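Local coordinates for down syndrome cell adhesion molecule, isoform AK (Drosophila melanogaster, PDB 4WVR), which serves in cell adhesion and probably lets cells recognise matching isoforms through homodimer contacts made by its immunoglobulin domains, at residues P12-G16 and G27-M31; V37-W43 and K61-S67. One frame throughout, in Å; residues are numbered along the deposited sequence.

Contact 1 (12-16 with 27-31) closes in the chain before contact 2 (37-43 with 61-67) opens, and their centres lie about 14 Å apart within one immunoglobulin domain. Strand 26-31 of contact 1 neighbours strand 66-71 of contact 2 in the three-stranded sheet, whereas strand 40-45 of contact 2 belongs to the four-stranded sheet facing it. The two contacts touch: Trp-43 packs against Phe-13, Val-28 and Cys-30, and the N of Cys-30 lies 2.7 Å from Ser-67 O, a probable hydrogen bond. Together they sample both sheets of the sandwich beside the Cys-30–Cys-84 disulfide. The three-stranded sheet's side of both contacts also meets the second subunit, while segment 37-43 takes no part there.

Contact 1 (P12-G16 and G27-M31); sequences PFSFG and GVQCM
Val-28 presents a methyl group to each of two phenylalanine rings, and these two CH-pi contacts carry most of the meeting. Its CG1 sits over the centre of the Phe-15 ring, 4.0 Å from the centroid and 12° off the ring normal. CG2 rides nearer the rim of the Phe-13 ring, 4.2 Å from that centroid. Each phenylalanine side chain crosses the valine at about a right angle.

Further apolar contacts add to this. Phe-13 CD1 comes within 3.7 Å of Val-28 CG1, and at the carbon across the ring from CD1, CE2 approaches Cys-30 CB at 4.1 Å. With chi1 at 50°, CG stands between the backbone N and the carbonyl carbon, which lays the ring along strand 27-31 from Val-28 to Cys-30. The latter is half of the disulfide to Cys-84 that pins the two sheets of the immunoglobulin sandwich, and Phe-13 also meets the ring of Trp-43 inside it. Cutting Phe-13 back to an alanine is likely to open a gap beside the disulfide and take from Trp-43, Cys-30 CB and Val-28 CG2 the ring they pack on.

Polar links are indirect, for no hydrogen bond joins the two segments. A water lies 3.1 Å from Ser-14 O and 2.8 Å from Gly-27 O, in position to bridge them. Within 12-16, Gly-16 N donates to Ser-14 OG (2.9 Å), an ST turn, while Phe-15 N reaches Ser-97 OG on strand 92-99. Gln-29 turns away from this packing, its NE2 hydrogen-bonded to Leu-69 O of the second subunit.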
loop_
_atom_site.group_PDB
_atom_site.type_symbol
_atom_site.label_atom_id
_atom_site.label_comp_id
_atom_site.label_asym_id
_atom_site.label_seq_id
_atom_site.Cartn_x
_atom_site.Cartn_y
_atom_site.Cartn_z
ATOM N N PRO A 12 8.910 6.803 -3.830
ATOM C CA PRO A 12 8.996 5.655 -4.733
ATOM C C PRO A 12 8.316 4.425 -4.139
ATOM O O PRO A 12 8.215 4.307 -2.917
ATOM C CB PRO A 12 10.505 5.437 -4.884
ATOM C CG PRO A 12 11.108 6.066 -3.677
ATOM C CD PRO A 12 10.234 7.238 -3.352
ATOM N N PHE A 13 7.837 3.537 -5.002
ATOM C CA PHE A 13 7.259 2.277 -4.554
ATOM C C PHE A 13 7.805 1.131 -5.394
ATOM O O PHE A 13 8.447 1.358 -6.415
ATOM C CB PHE A 13 5.725 2.316 -4.617
ATOM C CG PHE A 13 5.165 2.801 -5.936
ATOM C CD1 PHE A 13 5.259 2.024 -7.081
ATOM C CD2 PHE A 13 4.510 4.021 -6.017
ATOM C CE1 PHE A 13 4.732 2.461 -8.289
ATOM C CE2 PHE A 13 3.973 4.463 -7.219
ATOM C CZ PHE A 13 4.090 3.683 -8.356
ATOM N N SER A 14 7.552 -0.101 -4.965
ATOM C CA SER A 14 8.019 -1.259 -5.714
ATOM C C SER A 14 7.156 -2.492 -5.465
ATOM O O SER A 14 6.714 -2.731 -4.347
ATOM C CB SER A 14 9.478 -1.565 -5.360
ATOM O OG SER A 14 9.938 -2.724 -6.036
ATOM N N PHE A 15 6.921 -3.268 -6.518
ATOM C CA PHE A 15 6.274 -4.566 -6.373
ATOM C C PHE A 15 7.267 -5.587 -5.825
ATOM O O PHE A 15 6.879 -6.662 -5.370
ATOM C CB PHE A 15 5.698 -5.050 -7.706
ATOM C CG PHE A 15 4.573 -4.202 -8.225
ATOM C CD1 PHE A 15 3.287 -4.356 -7.733
ATOM C CD2 PHE A 15 4.800 -3.253 -9.206
ATOM C CE1 PHE A 15 2.244 -3.576 -8.211
ATOM C CE2 PHE A 15 3.765 -2.470 -9.688
ATOM C CZ PHE A 15 2.485 -2.633 -9.190
ATOM N N GLY A 16 8.551 -5.244 -5.872
ATOM C CA GLY A 16 9.576 -6.086 -5.289
ATOM C C GLY A 16 10.694 -6.478 -6.233
ATOM O O GLY A 16 10.642 -6.206 -7.434
ATOM N N GLY A 27 0.429 -5.146 -4.811
ATOM C CA GLY A 27 -0.047 -3.778 -4.744
ATOM C C GLY A 27 1.009 -2.778 -4.333
ATOM O O GLY A 27 2.077 -3.151 -3.841
ATOM N N VAL A 28 0.703 -1.500 -4.546
ATOM C CA VAL A 28 1.563 -0.398 -4.135
ATOM C C VAL A 28 0.725 0.794 -3.681
ATOM O O VAL A 28 -0.444 0.920 -4.068
ATOM C CB VAL A 28 2.493 0.065 -5.275
ATOM C CG1 VAL A 28 3.597 -0.956 -5.533
ATOM C CG2 VAL A 28 1.689 0.338 -6.544
ATOM N N GLN A 29 1.322 1.653 -2.855
ATOM C CA GLN A 29 0.706 2.921 -2.475
ATOM C C GLN A 29 1.476 4.052 -3.117
ATOM O O GLN A 29 2.694 4.147 -2.952
ATOM C CB GLN A 29 0.710 3.148 -0.965
ATOM C CG GLN A 29 -0.233 2.286 -0.154
ATOM C CD GLN A 29 -0.465 2.835 1.248
ATOM O OE1 GLN A 29 -0.417 4.044 1.489
ATOM N NE2 GLN A 29 -0.622 1.931 2.197
ATOM N N CYS A 30 0.768 4.921 -3.828
ATOM C CA CYS A 30 1.368 6.143 -4.349
ATOM C C CYS A 30 1.156 7.254 -3.335
ATOM O O CYS A 30 0.055 7.792 -3.206
ATOM C CB CYS A 30 0.763 6.518 -5.701
ATOM S SG CYS A 30 1.498 7.987 -6.452
ATOM N N MET A 31 2.209 7.586 -2.600
ATOM C CA MET A 31 2.090 8.553 -1.520
ATOM C C MET A 31 2.825 9.841 -1.854
ATOM O O MET A 31 4.055 9.888 -1.871
ATOM C CB MET A 31 2.610 7.957 -0.208
ATOM C CG MET A 31 1.693 6.880 0.376
ATOM S SD MET A 31 2.441 5.966 1.744
ATOM C CE MET A 31 3.691 5.024 0.871
HETATM O O HOH W 1 4.371 -2.845 -2.304
#

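Contact 2 (V37-W43 and K61-S67)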
loop_
_atom_site.group_PDB
_atom_site.type_symbol
_atom_site.label_atom_id
_atom_site.label_comp_id
_atom_site.label_asym_id
_atom_site.label_seq_id
_atom_site.Cartn_x
_atom_site.Cartn_y
_atom_site.Cartn_z
ATOM N N VAL A 37 -2.504 20.859 -2.253
ATOM C CA VAL A 37 -3.782 20.248 -2.595
ATOM C C VAL A 37 -4.676 21.287 -3.274
ATOM O O VAL A 37 -4.524 22.484 -3.027
ATOM C CB VAL A 37 -4.477 19.671 -1.344
ATOM C CG1 VAL A 37 -3.741 18.431 -0.860
ATOM C CG2 VAL A 37 -4.554 20.721 -0.246
ATOM N N PRO A 38 -5.607 20.843 -4.140
ATOM C CA PRO A 38 -5.911 19.454 -4.513
ATOM C C PRO A 38 -4.910 18.852 -5.495
ATOM O O PRO A 38 -4.310 19.566 -6.299
ATOM C CB PRO A 38 -7.291 19.568 -5.163
ATOM C CG PRO A 38 -7.283 20.923 -5.773
ATOM C CD PRO A 38 -6.506 21.794 -4.820
ATOM N N ILE A 39 -4.744 17.535 -5.423
ATOM C CA ILE A 39 -3.826 16.822 -6.300
ATOM C C ILE A 39 -4.554 15.686 -7.000
ATOM O O ILE A 39 -5.233 14.886 -6.355
ATOM C CB ILE A 39 -2.623 16.253 -5.519
ATOM C CG1 ILE A 39 -1.854 17.378 -4.826
ATOM C CG2 ILE A 39 -1.700 15.475 -6.444
ATOM C CD1 ILE A 39 -0.794 16.891 -3.865
ATOM N N THR A 40 -4.425 15.625 -8.321
ATOM C CA THR A 40 -4.996 14.528 -9.086
ATOM C C THR A 40 -3.980 13.398 -9.186
ATOM O O THR A 40 -2.826 13.623 -9.547
ATOM C CB THR A 40 -5.423 14.973 -10.499
ATOM O OG1 THR A 40 -6.486 15.925 -10.398
ATOM C CG2 THR A 40 -5.906 13.782 -11.313
ATOM N N ILE A 41 -4.405 12.186 -8.851
ATOM C CA ILE A 41 -3.505 11.042 -8.885
ATOM C C ILE A 41 -4.069 9.945 -9.773
ATOM O O ILE A 41 -5.139 9.401 -9.501
ATOM C CB ILE A 41 -3.247 10.480 -7.474
ATOM C CG1 ILE A 41 -2.770 11.592 -6.537
ATOM C CG2 ILE A 41 -2.222 9.373 -7.535
ATOM C CD1 ILE A 41 -2.547 11.140 -5.111
ATOM N N LYS A 42 -3.346 9.625 -10.841
ATOM C CA LYS A 42 -3.821 8.638 -11.800
ATOM C C LYS A 42 -2.737 7.628 -12.143
ATOM O O LYS A 42 -1.558 7.845 -11.865
ATOM C CB LYS A 42 -4.315 9.327 -13.070
ATOM C CG LYS A 42 -3.289 10.235 -13.705
ATOM C CD LYS A 42 -3.885 10.981 -14.884
ATOM C CE LYS A 42 -2.852 11.874 -15.543
ATOM N NZ LYS A 42 -3.439 12.608 -16.696
ATOM N N TRP A 43 -3.147 6.522 -12.756
ATOM C CA TRP A 43 -2.241 5.417 -13.023
ATOM C C TRP A 43 -2.209 5.033 -14.499
ATOM O O TRP A 43 -3.202 5.175 -15.215
ATOM C CB TRP A 43 -2.641 4.195 -12.194
ATOM C CG TRP A 43 -2.506 4.372 -10.711
ATOM C CD1 TRP A 43 -3.406 4.959 -9.867
ATOM C CD2 TRP A 43 -1.415 3.937 -9.892
ATOM N NE1 TRP A 43 -2.939 4.922 -8.576
ATOM C CE2 TRP A 43 -1.718 4.299 -8.563
ATOM C CE3 TRP A 43 -0.205 3.283 -10.153
ATOM C CZ2 TRP A 43 -0.858 4.027 -7.500
ATOM C CZ3 TRP A 43 0.649 3.009 -9.092
ATOM C CH2 TRP A 43 0.317 3.383 -7.784
ATOM N N LYS A 61 -8.423 6.299 -4.397
ATOM C CA LYS A 61 -7.877 7.487 -3.755
ATOM C C LYS A 61 -8.167 7.440 -2.260
ATOM O O LYS A 61 -9.286 7.700 -1.825
ATOM C CB LYS A 61 -8.448 8.764 -4.370
ATOM C CG LYS A 61 -7.673 10.012 -3.980
ATOM C CD LYS A 61 -7.048 10.678 -5.190
ATOM C CE LYS A 61 -6.448 12.036 -4.837
ATOM N NZ LYS A 61 -7.483 13.075 -4.591
ATOM N N LEU A 62 -7.141 7.118 -1.483
ATOM C CA LEU A 62 -7.291 6.872 -0.056
ATOM C C LEU A 62 -7.381 8.168 0.747
ATOM O O LEU A 62 -8.018 8.222 1.800
ATOM C CB LEU A 62 -6.118 6.028 0.443
ATOM C CG LEU A 62 -6.193 5.501 1.876
ATOM C CD1 LEU A 62 -7.386 4.579 2.029
ATOM C CD2 LEU A 62 -4.905 4.790 2.258
ATOM N N SER A 63 -6.735 9.212 0.242
ATOM C CA SER A 63 -6.681 10.493 0.930
ATOM C C SER A 63 -6.355 11.560 -0.109
ATOM O O SER A 63 -6.144 11.226 -1.276
ATOM C CB SER A 63 -5.637 10.461 2.048
ATOM O OG SER A 63 -4.333 10.623 1.519
ATOM N N PRO A 64 -6.328 12.846 0.289
ATOM C CA PRO A 64 -5.948 13.851 -0.714
ATOM C C PRO A 64 -4.535 13.685 -1.276
ATOM O O PRO A 64 -4.236 14.288 -2.307
ATOM C CB PRO A 64 -6.066 15.180 0.054
ATOM C CG PRO A 64 -6.190 14.807 1.500
ATOM C CD PRO A 64 -6.860 13.478 1.509
ATOM N N LYS A 65 -3.689 12.883 -0.631
ATOM C CA LYS A 65 -2.309 12.728 -1.081
ATOM C C LYS A 65 -1.858 11.276 -1.245
ATOM O O LYS A 65 -0.658 11.003 -1.340
ATOM C CB LYS A 65 -1.357 13.435 -0.114
ATOM C CG LYS A 65 -1.430 14.952 -0.171
ATOM C CD LYS A 65 -0.225 15.576 0.510
ATOM C CE LYS A 65 -0.177 17.074 0.279
ATOM N NZ LYS A 65 1.110 17.662 0.743
ATOM N N THR A 66 -2.804 10.345 -1.287
ATOM C CA THR A 66 -2.441 8.938 -1.411
ATOM C C THR A 66 -3.420 8.162 -2.282
ATOM O O THR A 66 -4.638 8.250 -2.099
ATOM C CB THR A 66 -2.353 8.263 -0.030
ATOM O OG1 THR A 66 -1.318 8.890 0.739
ATOM C CG2 THR A 66 -2.038 6.779 -0.173
ATOM N N SER A 67 -2.880 7.412 -3.239
ATOM C CA SER A 67 -3.689 6.509 -4.044
ATOM C C SER A 67 -3.137 5.094 -3.935
ATOM O O SER A 67 -1.925 4.888 -4.001
ATOM C CB SER A 67 -3.722 6.958 -5.504
ATOM O OG SER A 67 -4.433 6.030 -6.309
HETATM O O HOH W 2 -5.975 16.166 -3.326
HETATM O O HOH W 3 -6.328 7.563 -7.318
#
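The indole of Trp-43 meets Ser-67 at its edge. NE1 donates to Ser-67 OG at 2.9 Å, with an N-H...O angle of 176° and the oxygen exactly in the ring plane. Further along the same rim, CZ2 lies 3.8 Å from Ser-67 O, again in plane. Val-28 CG2 and Cys-30 CB lie on opposite sides of the indole plane, and the Phe-13 ring meets it with planes at about 35°. Leu-69 and Cys-84 also pack against Trp-43 in the core of the sandwich.

Ser-67 OG, set anti to the backbone N (chi1 176°), points across to the facing sheet. A water 2.6 Å from this OG donates to Ile-41 O, so the hydroxyl is tied to strand 40-43 both directly and through solvent. Next to this hydroxyl, Ile-41 CG2 presses on Ser-67 CB at 3.5 Å, closer than ordinary carbon contact, and the CD1 end of Ile-41 reaches the backbone between Lys-65 and Thr-66.

Farther out, the chain of Lys-61, bent at chi2 and again at chi4, passes over Ile-41 and brings NZ to Ile-39 O, a weak hydrogen bond at 3.4 Å. A second water accepts from Ile-39 N at 2.8 Å and donates to Pro-64 O at 2.8 Å. The type I turn from Ser-63 to Thr-66 joins strands 57-63 and 66-71 as a hairpin, and Lys-65 N donates to Ser-63 OG in an ST turn. From it Lys-65 runs extended past Val-37 and Ile-39, touching them with CE, to hydrogen bonds from NZ to Gly-35 O and Gln-33 O.

Chemically, the contact grades from a straight, buried indole-hydroxyl bond to a margin of waters, lysine methylenes and lysine hydrogen bonds, consistent with an indole held in its rotation by one straight bond.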